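PDB 4XEA: peptidase M16 domain protein from Alicyclobacillus acidocaldarius subsp. acidocaldarius DSM 446, which is probably a metallopeptidase of the M16 (insulinase/pitrilysin) family, a family that normally uses zinc, here with a nickel ion bound. Local coordinates for residues 276-281 with 352-356; 251-257 with 316-322. All blocks are in the same frame, centred on the assembly; numbering follows the deposited sequence.

How the contacts relate
From the N terminus, the chain first runs through the metal-bearing half, whose nickel ion sits on His61, His65 and Glu136, and then enters the half that holds both contacts. Of the contact segments, that of strand 252-258 comes first and helix 265-283 follows it directly. Strand 314-321 then returns beside 252-258, so contact 2 closes a loop of 58 residues. Helix 346-363 later packs on helix 265-283 in contact 1, closing 70 residues. The segments alternate along the chain, so the two closures cross. Contact 2 pairs two inner strands of the five-stranded sheet, contact 1 joins two helices, and the two meet where Leu279 CD2 lies 3.8 Å from Thr316 CG2.

Contact 1 (276-281 with 352-356); sequences TILLDA and ARKKI
Lys355 NZ reaches Asp280 OD1 at 2.6 Å, a short salt bridge between helix 265-283 and helix 346-363. The ammonium comes in on the syn lone pair of OD1, the side of the other carboxylate oxygen. Asp280 CG stands anti to the backbone N (chi1 178°), which sends the carboxylate across to the second helix. The lysine chain bends at chi3 (-72°) and brings CD and CE past the carboxylate before NZ arrives. Thr286 OG1 is a second partner of NZ, so two polar partners share it, with Pro285 packed against both side chains. The other oxygen, OD2, rests on Ala352 CB at 3.3 Å.

These helices belong to the C-terminal half of the chain, which matches the M16 inactive-domain family, and their short segments cross at 118° with axes 8.7 Å apart. The small Ala352 permits this approach: its methyl, CB, lies 3.5 Å from Ile277 O and 3.8 Å from Ala281 CB. Beside it, the CG2 branch of Ile277 sits over the backbone at Arg353 N, 3.6 Å away. At the N-terminal end of 276-281, Thr276 turns its methyl, CG2, onto Ile356 CD1 at 3.8 Å, while its hydroxyl bonds back to Asp272 O. Leu394 of helix 387-396 packs on both Ile277 and Ile356.

Contact 2 (251-257 with 316-322); sequences PRLLVGW and TLVGGNA
Trp257 and Thr316 pair at the densely packed end of this antiparallel ladder, where Thr316 CG2 approaches the indole obliquely, 3.8 Å from Trp257 CE3. Val318 CG2 meets the ring edge at CZ3, 3.9 Å away, and Val255 CG1 sits above one face, offset toward the rim. With its CG beside the backbone N (chi1 -68°), the indole leans out over the sheet face that carries Val255, Thr316 and Val318, and back toward those side chains. Thr316 turns its hydroxyl to His409, and Leu336 of helix 325-342 also packs on the tryptophan.

Strands 252-257 and 316-321 are neighbours inside the five-stranded mixed sheet of the C-terminal half, with 415-422 bordering the first and 304-309 the second. Paired backbone bonds tie Val255 to Val318 and Leu253 to Gly320. A CA-H...O contact brings Gly319 CA to 3.2 Å from Leu253 O, at backbone angles (phi 151°) that call for glycine.

Near Pro251, Ala322 is still buried against Leu253, but Arg252 and Asn321 are partly exposed. Asn321 OD1 lies above one guanidinium face, offset toward its rim, the two planes 53° apart. No hydrogen bond joins them; Arg252 forms a salt bridge with Asp145 and the Asn321 amide bonds to Asp300.

Contact 1 (276-281 with 352-356)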
ATOM      1  N   THR A 276      -1.548 -16.314  12.601  1.00 40.97           N
ATOM      2  CA  THR A 276      -2.208 -15.494  11.581  1.00 42.46           C
ATOM      3  C   THR A 276      -3.691 -15.904  11.573  1.00 44.59           C
ATOM      4  O   THR A 276      -4.580 -15.030  11.581  1.00 44.43           O
ATOM      5  CB  THR A 276      -1.534 -15.660  10.198  1.00 43.21           C
ATOM      6  OG1 THR A 276      -0.166 -15.248  10.310  1.00 43.45           O
ATOM      7  CG2 THR A 276      -2.196 -14.834   9.113  1.00 44.26           C
ATOM      8  N   ILE A 277      -3.944 -17.222  11.602  1.00 44.03           N
ATOM      9  CA  ILE A 277      -5.312 -17.737  11.582  1.00 46.28           C
ATOM     10  C   ILE A 277      -6.048 -17.344  12.848  1.00 46.29           C
ATOM     11  O   ILE A 277      -7.156 -16.817  12.775  1.00 45.99           O
ATOM     12  CB  ILE A 277      -5.381 -19.272  11.408  1.00 47.53           C
ATOM     13  CG1 ILE A 277      -4.792 -19.682  10.065  1.00 49.55           C
ATOM     14  CG2 ILE A 277      -6.839 -19.742  11.503  1.00 48.05           C
ATOM     15  CD1 ILE A 277      -4.222 -21.109  10.042  1.00 51.70           C
ATOM     16  N   LEU A 278      -5.401 -17.564  13.996  1.00 45.01           N
ATOM     17  CA  LEU A 278      -6.018 -17.279  15.299  1.00 45.61           C
ATOM     18  C   LEU A 278      -6.395 -15.817  15.512  1.00 45.01           C
ATOM     19  O   LEU A 278      -7.494 -15.519  15.971  1.00 45.26           O
ATOM     20  CB  LEU A 278      -5.106 -17.770  16.428  1.00 44.54           C
ATOM     21  CG  LEU A 278      -5.648 -17.812  17.848  1.00 48.02           C
ATOM     22  CD1 LEU A 278      -6.958 -18.566  17.934  1.00 51.75           C
ATOM     23  CD2 LEU A 278      -4.608 -18.420  18.796  1.00 50.02           C
ATOM     24  N   LEU A 279      -5.479 -14.920  15.183  1.00 43.26           N
ATOM     25  CA  LEU A 279      -5.721 -13.477  15.315  1.00 43.51           C
ATOM     26  C   LEU A 279      -6.829 -12.982  14.384  1.00 44.98           C
ATOM     27  O   LEU A 279      -7.608 -12.107  14.759  1.00 45.63           O
ATOM     28  CB  LEU A 279      -4.429 -12.698  15.099  1.00 41.53           C
ATOM     29  CG  LEU A 279      -3.384 -12.908  16.186  1.00 41.78           C
ATOM     30  CD1 LEU A 279      -2.080 -12.109  15.860  1.00 39.72           C
ATOM     31  CD2 LEU A 279      -3.913 -12.544  17.588  1.00 39.29           C
ATOM     32  N   ASP A 280      -6.925 -13.561  13.191  1.00 44.97           N
ATOM     33  CA  ASP A 280      -8.027 -13.232  12.297  1.00 47.31           C
ATOM     34  C   ASP A 280      -9.363 -13.682  12.890  1.00 48.81           C
ATOM     35  O   ASP A 280     -10.349 -12.919  12.840  1.00 47.91           O
ATOM     36  CB  ASP A 280      -7.856 -13.824  10.889  1.00 47.86           C
ATOM     37  CG  ASP A 280      -9.037 -13.519   9.997  1.00 52.97           C
ATOM     38  OD1 ASP A 280      -9.289 -12.336   9.647  1.00 54.64           O
ATOM     39  OD2 ASP A 280      -9.763 -14.465   9.678  1.00 56.69           O
ATOM     40  N   ALA A 281      -9.378 -14.894  13.469  1.00 47.99           N
ATOM     41  CA  ALA A 281     -10.596 -15.452  14.077  1.00 50.22           C
ATOM     42  C   ALA A 281     -11.018 -14.640  15.299  1.00 49.81           C
ATOM     43  O   ALA A 281     -12.204 -14.440  15.527  1.00 51.67           O
ATOM     44  CB  ALA A 281     -10.376 -16.952  14.474  1.00 50.01           C
ATOM     45  N   ALA A 352     -11.603 -18.423   9.239  1.00 59.96           N
ATOM     46  CA  ALA A 352     -10.340 -17.750   9.302  1.00 57.23           C
ATOM     47  C   ALA A 352      -9.282 -18.495   8.482  1.00 56.95           C
ATOM     48  O   ALA A 352      -8.528 -17.864   7.707  1.00 55.38           O
ATOM     49  CB  ALA A 352      -9.879 -17.606  10.760  1.00 57.06           C
ATOM     50  N   ARG A 353      -9.178 -19.801   8.702  1.00 57.14           N
ATOM     51  CA  ARG A 353      -8.276 -20.637   7.912  1.00 58.26           C
ATOM     52  C   ARG A 353      -8.529 -20.428   6.396  1.00 59.10           C
ATOM     53  O   ARG A 353      -7.578 -20.275   5.627  1.00 58.06           O
ATOM     54  CB  ARG A 353      -8.469 -22.108   8.251  1.00 60.03           C
ATOM     55  CG  ARG A 353      -7.485 -23.033   7.566  1.00 61.91           C
ATOM     56  CD  ARG A 353      -8.186 -24.214   6.871  1.00 67.23           C
ATOM     57  NE  ARG A 353      -8.800 -25.120   7.831  1.00 69.73           N
ATOM     58  CZ  ARG A 353      -8.115 -25.933   8.633  1.00 72.06           C
ATOM     59  NH1 ARG A 353      -6.780 -25.980   8.586  1.00 69.23           N
ATOM     60  NH2 ARG A 353      -8.767 -26.720   9.486  1.00 75.21           N
ATOM     61  N   LYS A 354      -9.787 -20.394   5.988  1.00 60.45           N
ATOM     62  CA  LYS A 354     -10.123 -20.195   4.564  1.00 61.94           C
ATOM     63  C   LYS A 354      -9.784 -18.781   4.045  1.00 60.47           C
ATOM     64  O   LYS A 354      -9.323 -18.641   2.913  1.00 59.61           O
ATOM     65  CB  LYS A 354     -11.599 -20.466   4.312  1.00 65.17           C
ATOM     66  CG  LYS A 354     -11.971 -20.485   2.795  1.00 68.76           C
ATOM     67  CD  LYS A 354     -13.350 -19.990   2.529  1.00 72.77           C
ATOM     68  CE  LYS A 354     -14.305 -21.128   2.177  1.00 78.94           C
ATOM     69  NZ  LYS A 354     -14.195 -22.196   3.198  1.00 79.89           N
ATOM     70  N   LYS A 355      -9.999 -17.742   4.865  1.00 59.20           N
ATOM     71  CA  LYS A 355      -9.556 -16.385   4.505  1.00 57.98           C
ATOM     72  C   LYS A 355      -8.050 -16.339   4.334  1.00 55.44           C
ATOM     73  O   LYS A 355      -7.554 -15.791   3.358  1.00 54.51           O
ATOM     74  CB  LYS A 355     -10.000 -15.341   5.552  1.00 58.15           C
ATOM     75  CG  LYS A 355      -9.651 -13.865   5.193  1.00 58.97           C
ATOM     76  CD  LYS A 355      -9.775 -12.890   6.378  1.00 60.98           C
ATOM     77  CE  LYS A 355     -11.200 -12.596   6.798  1.00 63.39           C
ATOM     78  NZ  LYS A 355     -11.229 -11.672   8.017  1.00 66.03           N
ATOM     79  N   ILE A 356      -7.312 -16.891   5.289  1.00 53.79           N
ATOM     80  CA  ILE A 356      -5.855 -16.801   5.259  1.00 51.77           C
ATOM     81  C   ILE A 356      -5.246 -17.700   4.142  1.00 52.64           C
ATOM     82  O   ILE A 356      -4.253 -17.343   3.541  1.00 52.01           O
ATOM     83  CB  ILE A 356      -5.232 -17.111   6.636  1.00 50.29           C
ATOM     84  CG1 ILE A 356      -5.723 -16.126   7.730  1.00 47.80           C
ATOM     85  CG2 ILE A 356      -3.704 -17.133   6.552  1.00 46.26           C
ATOM     86  CD1 ILE A 356      -5.554 -14.622   7.444  1.00 48.17           C
TER

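Contact 2 (251-257 with 316-322)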
ATOM      1  N   PRO A 251      -7.323   9.012  21.387  1.00 66.39           N
ATOM      2  CA  PRO A 251      -6.520   8.028  22.114  1.00 63.13           C
ATOM      3  C   PRO A 251      -6.146   6.828  21.229  1.00 60.37           C
ATOM      4  O   PRO A 251      -6.815   6.583  20.211  1.00 60.63           O
ATOM      5  CB  PRO A 251      -7.429   7.600  23.277  1.00 62.93           C
ATOM      6  CG  PRO A 251      -8.465   8.663  23.397  1.00 66.60           C
ATOM      7  CD  PRO A 251      -8.629   9.255  22.025  1.00 68.32           C
ATOM      8  N   ARG A 252      -5.074   6.118  21.600  1.00 57.69           N
ATOM      9  CA  ARG A 252      -4.673   4.864  20.939  1.00 55.94           C
ATOM     10  C   ARG A 252      -4.398   3.827  22.006  1.00 52.53           C
ATOM     11  O   ARG A 252      -3.833   4.161  23.047  1.00 52.77           O
ATOM     12  CB  ARG A 252      -3.393   5.014  20.104  1.00 55.34           C
ATOM     13  CG  ARG A 252      -3.544   5.848  18.835  1.00 61.55           C
ATOM     14  CD  ARG A 252      -3.233   7.297  19.116  1.00 66.83           C
ATOM     15  NE  ARG A 252      -3.429   8.181  17.950  1.00 71.63           N
ATOM     16  CZ  ARG A 252      -2.607   8.227  16.903  1.00 74.23           C
ATOM     17  NH1 ARG A 252      -1.536   7.423  16.835  1.00 72.93           N
ATOM     18  NH2 ARG A 252      -2.864   9.065  15.907  1.00 76.26           N
ATOM     19  N   LEU A 253      -4.799   2.588  21.744  1.00 49.66           N
ATOM     20  CA  LEU A 253      -4.601   1.479  22.681  1.00 46.66           C
ATOM     21  C   LEU A 253      -3.776   0.428  21.975  1.00 45.05           C
ATOM     22  O   LEU A 253      -4.070   0.134  20.823  1.00 41.91           O
ATOM     23  CB  LEU A 253      -5.939   0.832  23.032  1.00 47.50           C
ATOM     24  CG  LEU A 253      -5.799  -0.321  24.066  1.00 48.23           C
ATOM     25  CD1 LEU A 253      -5.615   0.293  25.449  1.00 49.99           C
ATOM     26  CD2 LEU A 253      -6.986  -1.285  24.098  1.00 50.40           C
ATOM     27  N   LEU A 254      -2.795  -0.156  22.675  1.00 43.62           N
ATOM     28  CA  LEU A 254      -2.077  -1.324  22.209  1.00 44.04           C
ATOM     29  C   LEU A 254      -2.077  -2.314  23.354  1.00 42.09           C
ATOM     30  O   LEU A 254      -1.722  -1.949  24.478  1.00 42.65           O
ATOM     31  CB  LEU A 254      -0.630  -0.988  21.864  1.00 43.95           C
ATOM     32  CG  LEU A 254      -0.212  -0.429  20.518  1.00 50.05           C
ATOM     33  CD1 LEU A 254       1.318  -0.454  20.554  1.00 52.25           C
ATOM     34  CD2 LEU A 254      -0.740  -1.241  19.342  1.00 51.28           C
ATOM     35  N   VAL A 255      -2.516  -3.544  23.073  1.00 40.74           N
ATOM     36  CA  VAL A 255      -2.401  -4.641  23.983  1.00 39.17           C
ATOM     37  C   VAL A 255      -1.453  -5.662  23.345  1.00 38.87           C
ATOM     38  O   VAL A 255      -1.595  -6.001  22.138  1.00 39.39           O
ATOM     39  CB  VAL A 255      -3.749  -5.313  24.254  1.00 40.48           C
ATOM     40  CG1 VAL A 255      -3.571  -6.402  25.353  1.00 39.66           C
ATOM     41  CG2 VAL A 255      -4.821  -4.281  24.677  1.00 43.16           C
ATOM     42  N   GLY A 256      -0.472  -6.111  24.124  1.00 36.49           N
ATOM     43  CA  GLY A 256       0.471  -7.079  23.661  1.00 36.06           C
ATOM     44  C   GLY A 256       0.670  -8.267  24.571  1.00 35.57           C
ATOM     45  O   GLY A 256       0.393  -8.208  25.758  1.00 35.77           O
ATOM     46  N   TRP A 257       1.143  -9.366  23.978  1.00 35.52           N
ATOM     47  CA  TRP A 257       1.490 -10.586  24.709  1.00 34.29           C
ATOM     48  C   TRP A 257       2.882 -11.019  24.312  1.00 33.88           C
ATOM     49  O   TRP A 257       3.232 -11.037  23.144  1.00 33.07           O
ATOM     50  CB  TRP A 257       0.504 -11.704  24.424  1.00 34.68           C
ATOM     51  CG  TRP A 257      -0.870 -11.431  24.975  1.00 38.06           C
ATOM     52  CD1 TRP A 257      -1.373 -11.841  26.165  1.00 38.97           C
ATOM     53  CD2 TRP A 257      -1.921 -10.712  24.314  1.00 38.90           C
ATOM     54  NE1 TRP A 257      -2.700 -11.448  26.286  1.00 40.67           N
ATOM     55  CE2 TRP A 257      -3.039 -10.713  25.181  1.00 42.90           C
ATOM     56  CE3 TRP A 257      -2.017 -10.065  23.075  1.00 38.03           C
ATOM     57  CZ2 TRP A 257      -4.251 -10.074  24.847  1.00 43.08           C
ATOM     58  CZ3 TRP A 257      -3.192  -9.415  22.746  1.00 40.38           C
ATOM     59  CH2 TRP A 257      -4.305  -9.427  23.628  1.00 42.22           C
ATOM     60  N   THR A 316       2.618 -10.718  20.260  1.00 35.42           N
ATOM     61  CA  THR A 316       1.365 -10.310  19.612  1.00 36.50           C
ATOM     62  C   THR A 316       1.056  -8.860  20.004  1.00 37.36           C
ATOM     63  O   THR A 316       1.316  -8.459  21.175  1.00 35.77           O
ATOM     64  CB  THR A 316       0.215 -11.235  20.103  1.00 37.23           C
ATOM     65  OG1 THR A 316       0.542 -12.592  19.801  1.00 37.57           O
ATOM     66  CG2 THR A 316      -1.117 -10.847  19.514  1.00 36.29           C
ATOM     67  N   LEU A 317       0.547  -8.075  19.033  1.00 37.97           N
ATOM     68  CA  LEU A 317       0.015  -6.735  19.244  1.00 40.00           C
ATOM     69  C   LEU A 317      -1.369  -6.565  18.642  1.00 41.57           C
ATOM     70  O   LEU A 317      -1.606  -6.949  17.470  1.00 42.20           O
ATOM     71  CB  LEU A 317       0.868  -5.719  18.508  1.00 42.44           C
ATOM     72  CG  LEU A 317       2.292  -5.517  18.958  1.00 45.96           C
ATOM     73  CD1 LEU A 317       2.847  -4.320  18.106  1.00 50.08           C
ATOM     74  CD2 LEU A 317       2.342  -5.235  20.473  1.00 48.60           C
ATOM     75  N   VAL A 318      -2.271  -5.951  19.399  1.00 40.35           N
ATOM     76  CA  VAL A 318      -3.614  -5.668  18.926  1.00 42.44           C
ATOM     77  C   VAL A 318      -3.979  -4.265  19.357  1.00 41.82           C
ATOM     78  O   VAL A 318      -3.712  -3.873  20.500  1.00 40.79           O
ATOM     79  CB  VAL A 318      -4.651  -6.641  19.551  1.00 43.31           C
ATOM     80  CG1 VAL A 318      -6.089  -6.334  19.054  1.00 45.44           C
ATOM     81  CG2 VAL A 318      -4.276  -8.096  19.252  1.00 44.16           C
ATOM     82  N   GLY A 319      -4.634  -3.523  18.480  1.00 42.78           N
ATOM     83  CA  GLY A 319      -5.164  -2.219  18.881  1.00 44.65           C
ATOM     84  C   GLY A 319      -5.241  -1.239  17.742  1.00 45.94           C
ATOM     85  O   GLY A 319      -5.296  -1.625  16.581  1.00 46.30           O
ATOM     86  N   GLY A 320      -5.267   0.034  18.082  1.00 47.58           N
ATOM     87  CA  GLY A 320      -5.402   1.095  17.088  1.00 49.46           C
ATOM     88  C   GLY A 320      -6.028   2.275  17.799  1.00 51.87           C
ATOM     89  O   GLY A 320      -5.912   2.398  19.040  1.00 51.20           O
ATOM     90  N   ASN A 321      -6.694   3.135  17.025  1.00 53.49           N
ATOM     91  CA  ASN A 321      -7.424   4.265  17.571  1.00 56.29           C
ATOM     92  C   ASN A 321      -8.562   3.768  18.473  1.00 57.14           C
ATOM     93  O   ASN A 321      -9.279   2.817  18.126  1.00 56.73           O
ATOM     94  CB  ASN A 321      -8.038   5.130  16.457  1.00 58.97           C
ATOM     95  CG  ASN A 321      -6.992   5.839  15.599  1.00 60.05           C
ATOM     96  OD1 ASN A 321      -5.867   6.085  16.025  1.00 58.53           O
ATOM     97  ND2 ASN A 321      -7.384   6.180  14.370  1.00 62.42           N
ATOM     98  N   ALA A 322      -8.749   4.452  19.601  1.00 58.04           N
ATOM     99  CA  ALA A 322      -9.672   4.004  20.626  1.00 59.00           C
ATOM    100  C   ALA A 322     -10.270   5.211  21.378  1.00 61.95           C
ATOM    101  O   ALA A 322      -9.654   5.708  22.332  1.00 61.60           O
ATOM    102  CB  ALA A 322      -8.937   3.091  21.602  1.00 55.29           C
TER